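Local atomic coordinates of lipocalin AI-4 (Rhodnius prolixus, PDB entry 5H9N), a protein that binds cysteinyl leukotrienes such as leukotriene C4 inside a lipocalin beta-barrel and is a secreted salivary protein of a blood-feeding insect. Residues T28-L33 against K47-S52; N24-G29 against V98-A103. The protein carries 1 engineered substitution. All blocks are in the same frame, centred on the assembly; numbering follows the deposited sequence.

Contact 1: residues T28-L33 against K47-S52. With LTX ((5~{S},6~{R},7~{E},9~{E},11~{Z},14~{Z})-6-[(2~{R})-2-[[(4~{S})-4-azanyl-5-oxidanyl-5-oxidanylidene-pentanoyl]amino]-3-( 2-hydroxy-2-oxoethylamino)-3-oxidanylidene-propyl]sulfanyl-5-oxidanyl-icosa-7,9,11,14-tetraenoic acid), chain B.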
# COMPACT_ATOMS: atom_id res chain seq x y z
N THR A 28 1.18 -4.42 12.15
CA THR A 28 2.10 -5.16 13.00
C THR A 28 2.88 -6.12 12.11
O THR A 28 2.36 -6.58 11.10
CB THR A 28 1.35 -5.92 14.11
OG1 THR A 28 2.30 -6.46 15.04
CG2 THR A 28 0.51 -7.05 13.54
N GLY A 29 4.13 -6.38 12.47
CA GLY A 29 4.96 -7.29 11.70
C GLY A 29 5.48 -6.72 10.39
O GLY A 29 5.48 -5.51 10.17
N ASP A 30 5.94 -7.62 9.52
CA ASP A 30 6.49 -7.29 8.21
C ASP A 30 5.51 -7.64 7.11
O ASP A 30 4.82 -8.66 7.19
CB ASP A 30 7.79 -8.04 7.96
CG ASP A 30 8.91 -7.61 8.87
OD1 ASP A 30 8.86 -6.47 9.37
OD2 ASP A 30 9.86 -8.40 9.07
N TRP A 31 5.50 -6.82 6.07
CA TRP A 31 4.72 -7.09 4.87
C TRP A 31 5.64 -6.98 3.64
O TRP A 31 6.29 -5.94 3.48
CB TRP A 31 3.59 -6.09 4.72
CG TRP A 31 2.39 -6.26 5.62
CD1 TRP A 31 2.06 -5.50 6.70
CD2 TRP A 31 1.35 -7.24 5.47
NE1 TRP A 31 0.87 -5.94 7.24
CE2 TRP A 31 0.42 -7.01 6.50
CE3 TRP A 31 1.12 -8.28 4.56
CZ2 TRP A 31 -0.73 -7.79 6.66
CZ3 TRP A 31 -0.01 -9.04 4.71
CH2 TRP A 31 -0.93 -8.79 5.74
N TYR A 32 5.67 -7.98 2.77
CA TYR A 32 6.44 -7.93 1.53
C TYR A 32 5.54 -7.49 0.40
O TYR A 32 4.44 -8.02 0.23
CB TYR A 32 7.05 -9.30 1.20
CG TYR A 32 8.05 -9.76 2.23
CD1 TYR A 32 7.62 -10.41 3.38
CD2 TYR A 32 9.41 -9.52 2.07
CE1 TYR A 32 8.53 -10.82 4.35
CE2 TYR A 32 10.32 -9.93 3.03
CZ TYR A 32 9.87 -10.57 4.16
OH TYR A 32 10.75 -10.99 5.13
N LEU A 33 6.00 -6.53 -0.40
CA LEU A 33 5.25 -6.07 -1.55
C LEU A 33 5.55 -7.02 -2.72
O LEU A 33 6.59 -6.90 -3.37
CB LEU A 33 5.62 -4.62 -1.88
CG LEU A 33 4.97 -4.00 -3.11
CD1 LEU A 33 3.48 -4.26 -3.14
CD2 LEU A 33 5.26 -2.49 -3.18
N LYS A 47 10.42 -4.82 1.65
CA LYS A 47 9.92 -5.31 2.93
C LYS A 47 9.49 -4.11 3.76
O LYS A 47 10.33 -3.29 4.13
CB LYS A 47 10.97 -6.12 3.68
CG LYS A 47 10.47 -6.67 5.01
CD LYS A 47 11.54 -7.46 5.75
CE LYS A 47 12.65 -6.55 6.26
NZ LYS A 47 13.59 -7.27 7.17
N TYR A 48 8.20 -4.02 4.05
CA TYR A 48 7.64 -2.95 4.86
C TYR A 48 7.60 -3.39 6.31
O TYR A 48 6.89 -4.35 6.67
CB TYR A 48 6.24 -2.56 4.36
CG TYR A 48 6.27 -1.78 3.07
CD1 TYR A 48 6.65 -2.39 1.88
CD2 TYR A 48 5.94 -0.43 3.04
CE1 TYR A 48 6.69 -1.66 0.69
CE2 TYR A 48 5.97 0.29 1.87
CZ TYR A 48 6.36 -0.32 0.69
OH TYR A 48 6.39 0.41 -0.47
N GLN A 49 8.36 -2.70 7.15
CA GLN A 49 8.44 -2.99 8.57
C GLN A 49 7.53 -2.04 9.30
O GLN A 49 7.62 -0.83 9.10
CB GLN A 49 9.88 -2.85 9.04
CG GLN A 49 10.82 -3.78 8.30
CD GLN A 49 12.27 -3.58 8.66
OE1 GLN A 49 13.11 -3.35 7.80
NE2 GLN A 49 12.57 -3.66 9.94
N THR A 50 6.66 -2.57 10.16
CA THR A 50 5.73 -1.72 10.89
C THR A 50 6.11 -1.61 12.36
O THR A 50 6.71 -2.52 12.93
CB THR A 50 4.27 -2.24 10.82
OG1 THR A 50 4.16 -3.47 11.55
CG2 THR A 50 3.80 -2.43 9.37
N GLY A 51 5.72 -0.49 12.96
CA GLY A 51 5.89 -0.29 14.39
C GLY A 51 4.66 0.42 14.94
O GLY A 51 3.70 0.67 14.21
N SER A 52 4.70 0.74 16.23
CA SER A 52 3.59 1.43 16.88
C SER A 52 3.29 2.77 16.24
O SER A 52 4.16 3.37 15.61
CB SER A 52 3.90 1.67 18.36
OG SER A 52 4.30 0.49 19.01
O2 LTX B . 1.88 3.82 -5.62
C1 LTX B . 2.57 3.40 -6.59
O1 LTX B . 3.11 2.27 -6.59
C2 LTX B . 2.73 4.29 -7.79
C3 LTX B . 4.15 4.85 -7.82
C4 LTX B . 4.56 5.35 -6.44
C5 LTX B . 5.85 6.15 -6.51
O3 LTX B . 6.96 5.28 -6.77
C6 LTX B . 6.11 6.93 -5.22
C7 LTX B . 6.32 5.99 -4.04
C8 LTX B . 5.47 5.94 -3.00
C9 LTX B . 5.73 5.03 -1.87
C10 LTX B . 5.07 5.08 -0.70
C11 LTX B . 5.41 4.14 0.37
C12 LTX B . 4.83 4.05 1.58
C13 LTX B . 3.68 4.92 2.07
C14 LTX B . 2.35 4.45 1.53
C15 LTX B . 1.70 3.39 1.98
C16 LTX B . 2.23 2.53 3.11
C17 LTX B . 1.85 1.07 2.88
C18 LTX B . 2.20 0.25 4.11
C19 LTX B . 2.13 -1.24 3.84
C20 LTX B . 2.44 -2.04 5.10
O32 LTX B . 11.50 4.58 -2.48
C21 LTX B . 10.67 5.42 -2.88
O31 LTX B . 9.58 5.10 -3.41
CA3 LTX B . 10.99 6.88 -2.71
N3 LTX B . 9.88 7.69 -3.18
C22 LTX B . 9.98 9.00 -3.43
O33 LTX B . 11.04 9.59 -3.27
CA2 LTX B . 8.78 9.76 -3.91
CB2 LTX B . 7.53 8.88 -4.03
SG2 LTX B . 7.54 7.94 -5.52
N2 LTX B . 9.08 10.45 -5.15
CD1 LTX B . 8.80 11.73 -5.31
OE1 LTX B . 7.97 12.33 -4.63
CG1 LTX B . 9.57 12.40 -6.42
CB1 LTX B . 8.98 13.76 -6.77
CA1 LTX B . 9.43 14.17 -8.17
N1 LTX B . 9.18 13.05 -9.11
C23 LTX B . 10.89 14.51 -8.19
O11 LTX B . 11.63 13.90 -8.98
O12 LTX B . 11.29 15.40 -7.41
O HOH W 1 5.28 -4.73 14.24
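Trp31 and Tyr48 form a hydrogen-bonded pair in the antiparallel hairpin of strands 30-36 and 46-51, part of the lipocalin barrel wall. Their backbones exchange two nearly straight bonds, Trp31 N to Tyr48 O at 2.9 Å and Tyr48 N to Trp31 O at 2.8 Å. Toward Thr28 the ladder changes character: Gly29 O accepts from both the backbone N and the hydroxyl of Thr50. With chi1 at 68°, Thr50 OG1 sits between its own N and carbonyl carbon and reaches a lone pair of Gly29 O in the carbonyl plane, at 2.8 Å. A water accepting from Gly29 N and donating to Thr50 O continues the link.

The side chains sort onto the two faces of the sheet. On the face of Trp31 and Tyr48 the pocket begins: the ligand's terminal carbon C20 lies 3.8 Å from Trp31 CD1, and C12 meets the edge of the Tyr48 ring in its plane. Leu33 CB packs against Tyr48 CE1. On the other face, Lys47 runs alongside Tyr32 in a CH-pi contact, with Lys47 CG 4.2 Å from the Tyr32 ring centroid and 27° off the ring normal.

The polar ends are held differently. Tyr48 OH hydrogen-bonds with Glu46 OE1 and Arg110 NH1, whereas Lys47 NZ stays 4.3 Å from Asp30 OD2, beyond a salt bridge.

Contact 2: residues N24-G29 against V98-A103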
# COMPACT_ATOMS: atom_id res chain seq x y z
N ASN A 24 -4.96 -2.49 14.29
CA ASN A 24 -4.01 -3.13 15.19
C ASN A 24 -3.44 -4.42 14.62
O ASN A 24 -2.28 -4.75 14.86
CB ASN A 24 -4.65 -3.40 16.56
CG ASN A 24 -4.79 -2.14 17.40
OD1 ASN A 24 -4.15 -1.12 17.13
ND2 ASN A 24 -5.61 -2.22 18.44
N ARG A 25 -4.26 -5.15 13.88
CA ARG A 25 -3.80 -6.41 13.31
C ARG A 25 -3.06 -6.22 11.99
O ARG A 25 -2.26 -7.06 11.60
CB ARG A 25 -4.96 -7.38 13.09
CG ARG A 25 -5.59 -7.88 14.36
CD ARG A 25 -6.45 -9.09 14.06
NE ARG A 25 -5.62 -10.21 13.64
CZ ARG A 25 -6.03 -11.16 12.81
NH1 ARG A 25 -7.26 -11.12 12.31
NH2 ARG A 25 -5.21 -12.15 12.47
N PHE A 26 -3.34 -5.12 11.30
CA PHE A 26 -2.66 -4.87 10.04
C PHE A 26 -1.28 -4.24 10.25
O PHE A 26 -0.30 -4.65 9.63
CB PHE A 26 -3.49 -3.98 9.12
CG PHE A 26 -2.76 -3.65 7.85
CD1 PHE A 26 -2.66 -4.60 6.85
CD2 PHE A 26 -2.13 -2.42 7.67
CE1 PHE A 26 -1.96 -4.33 5.70
CE2 PHE A 26 -1.43 -2.15 6.51
CZ PHE A 26 -1.35 -3.11 5.52
N PHE A 27 -1.22 -3.22 11.10
CA PHE A 27 0.03 -2.48 11.30
C PHE A 27 0.90 -3.14 12.36
O PHE A 27 1.28 -2.51 13.35
CB PHE A 27 -0.27 -1.02 11.67
CG PHE A 27 -0.89 -0.23 10.55
CD1 PHE A 27 -0.14 0.16 9.46
CD2 PHE A 27 -2.24 0.10 10.58
CE1 PHE A 27 -0.71 0.89 8.42
CE2 PHE A 27 -2.82 0.83 9.56
CZ PHE A 27 -2.05 1.22 8.47
N THR A 28 1.18 -4.42 12.15
CA THR A 28 2.10 -5.16 13.00
C THR A 28 2.88 -6.12 12.11
O THR A 28 2.36 -6.58 11.10
CB THR A 28 1.35 -5.92 14.11
OG1 THR A 28 2.30 -6.46 15.04
CG2 THR A 28 0.51 -7.05 13.54
N GLY A 29 4.13 -6.38 12.47
CA GLY A 29 4.96 -7.29 11.70
C GLY A 29 5.48 -6.72 10.39
O GLY A 29 5.48 -5.51 10.17
N VAL A 98 -7.82 -2.38 1.09
CA VAL A 98 -9.04 -2.80 0.43
C VAL A 98 -9.57 -4.10 1.00
O VAL A 98 -10.76 -4.23 1.28
CB VAL A 98 -8.81 -2.93 -1.09
CG1 VAL A 98 -10.07 -3.38 -1.79
CG2 VAL A 98 -8.32 -1.59 -1.67
N GLU A 99 -8.68 -5.07 1.19
CA GLU A 99 -9.05 -6.38 1.71
C GLU A 99 -7.83 -7.00 2.35
O GLU A 99 -6.74 -6.92 1.77
CB GLU A 99 -9.56 -7.29 0.59
CG GLU A 99 -10.97 -7.06 0.11
CD GLU A 99 -11.97 -7.89 0.87
OE1 GLU A 99 -12.42 -8.92 0.32
OE2 GLU A 99 -12.31 -7.52 2.01
N THR A 100 -7.97 -7.62 3.52
CA THR A 100 -6.84 -8.32 4.14
C THR A 100 -7.33 -9.40 5.07
O THR A 100 -8.42 -9.27 5.63
CB THR A 100 -5.91 -7.35 4.93
OG1 THR A 100 -4.80 -8.08 5.46
CG2 THR A 100 -6.65 -6.70 6.07
N ASP A 101 -6.56 -10.48 5.22
CA ASP A 101 -6.86 -11.47 6.25
C ASP A 101 -5.84 -11.36 7.38
O ASP A 101 -5.81 -12.19 8.28
CB ASP A 101 -6.91 -12.89 5.66
CG ASP A 101 -5.54 -13.45 5.31
OD1 ASP A 101 -4.57 -12.68 5.19
OD2 ASP A 101 -5.45 -14.69 5.14
N TYR A 102 -5.00 -10.32 7.32
CA TYR A 102 -4.00 -9.95 8.34
C TYR A 102 -2.83 -10.92 8.47
O TYR A 102 -1.69 -10.49 8.64
CB TYR A 102 -4.66 -9.77 9.72
CG TYR A 102 -5.83 -8.81 9.68
CD1 TYR A 102 -5.63 -7.44 9.65
CD2 TYR A 102 -7.14 -9.28 9.67
CE1 TYR A 102 -6.69 -6.56 9.61
CE2 TYR A 102 -8.21 -8.40 9.63
CZ TYR A 102 -7.98 -7.05 9.61
OH TYR A 102 -9.05 -6.18 9.56
N ALA A 103 -3.10 -12.22 8.40
CA ALA A 103 -2.09 -13.24 8.61
C ALA A 103 -1.37 -13.69 7.34
O ALA A 103 -0.32 -14.34 7.42
CB ALA A 103 -2.74 -14.44 9.27
O HOH W 2 -7.90 -12.73 10.05
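Arg25 and Tyr102 illustrate how a cationic side chain can bend across an aromatic residue and use both its aliphatic and its planar parts. The Tyr102 ring lies between Arg25 over one face and Thr100 CG2 over the opposite face, the methyl offset toward the rim. Arg25 CB is 3.5 Å from Tyr102 CD1. Beyond it the chain turns at chi3 (67°), which brings the guanidinium back over Tyr102: Tyr102 CB lies over the centre of one guanidinium face, and Arg25 NH1 comes to 3.2 Å from Tyr102 CD2. Guanidinium and ring planes are 40° apart, so the two groups do not stack in parallel. In the guanidinium plane, a water accepts from Arg25 NH1 at 2.8 Å and donates to Asp101 O, bridging the segments.

Phe26 CB packs 4.1 Å from Tyr102 CD1. With CG anti to the backbone N (chi1 177°), the Phe26 ring is carried to where its edge meets Thr100 OG1. That hydroxyl accepts from Tyr102 N at 2.9 Å in an ST turn, and is also hydrogen-bonded to Tyr105 O.

The contact thus joins the end of helix 23-26 to the turn between strands 90-100 and 105-112. Tyr102 OH is hydrogen-bonded to Asp22 N just before the helix, and Phe26 packs on Ala106 and Leu108 of strand 105-112.

Contacts 1 and 2 share Thr28 and Gly29, where the chain passes from helix 23-26 into strand 30-36, and their centres are about 10 Å apart. The indole of Trp31 joins them: Trp31 NE1 lies 3.0 Å from Phe26 O, a probable hydrogen bond, and Trp31 CH2 packs 3.4 Å from Tyr102 O. Phe26 and Trp31 also stack. Both contacts reach the leukotriene pocket, contact 1 through Trp31 and Tyr48 and contact 2 through Phe26, whose side chain is about 4 Å from the ligand. Arg128 touches both contacts, hydrogen-bonding to Thr28 O, Asp30 O and Tyr102 O and making a cation-pi contact with Trp31.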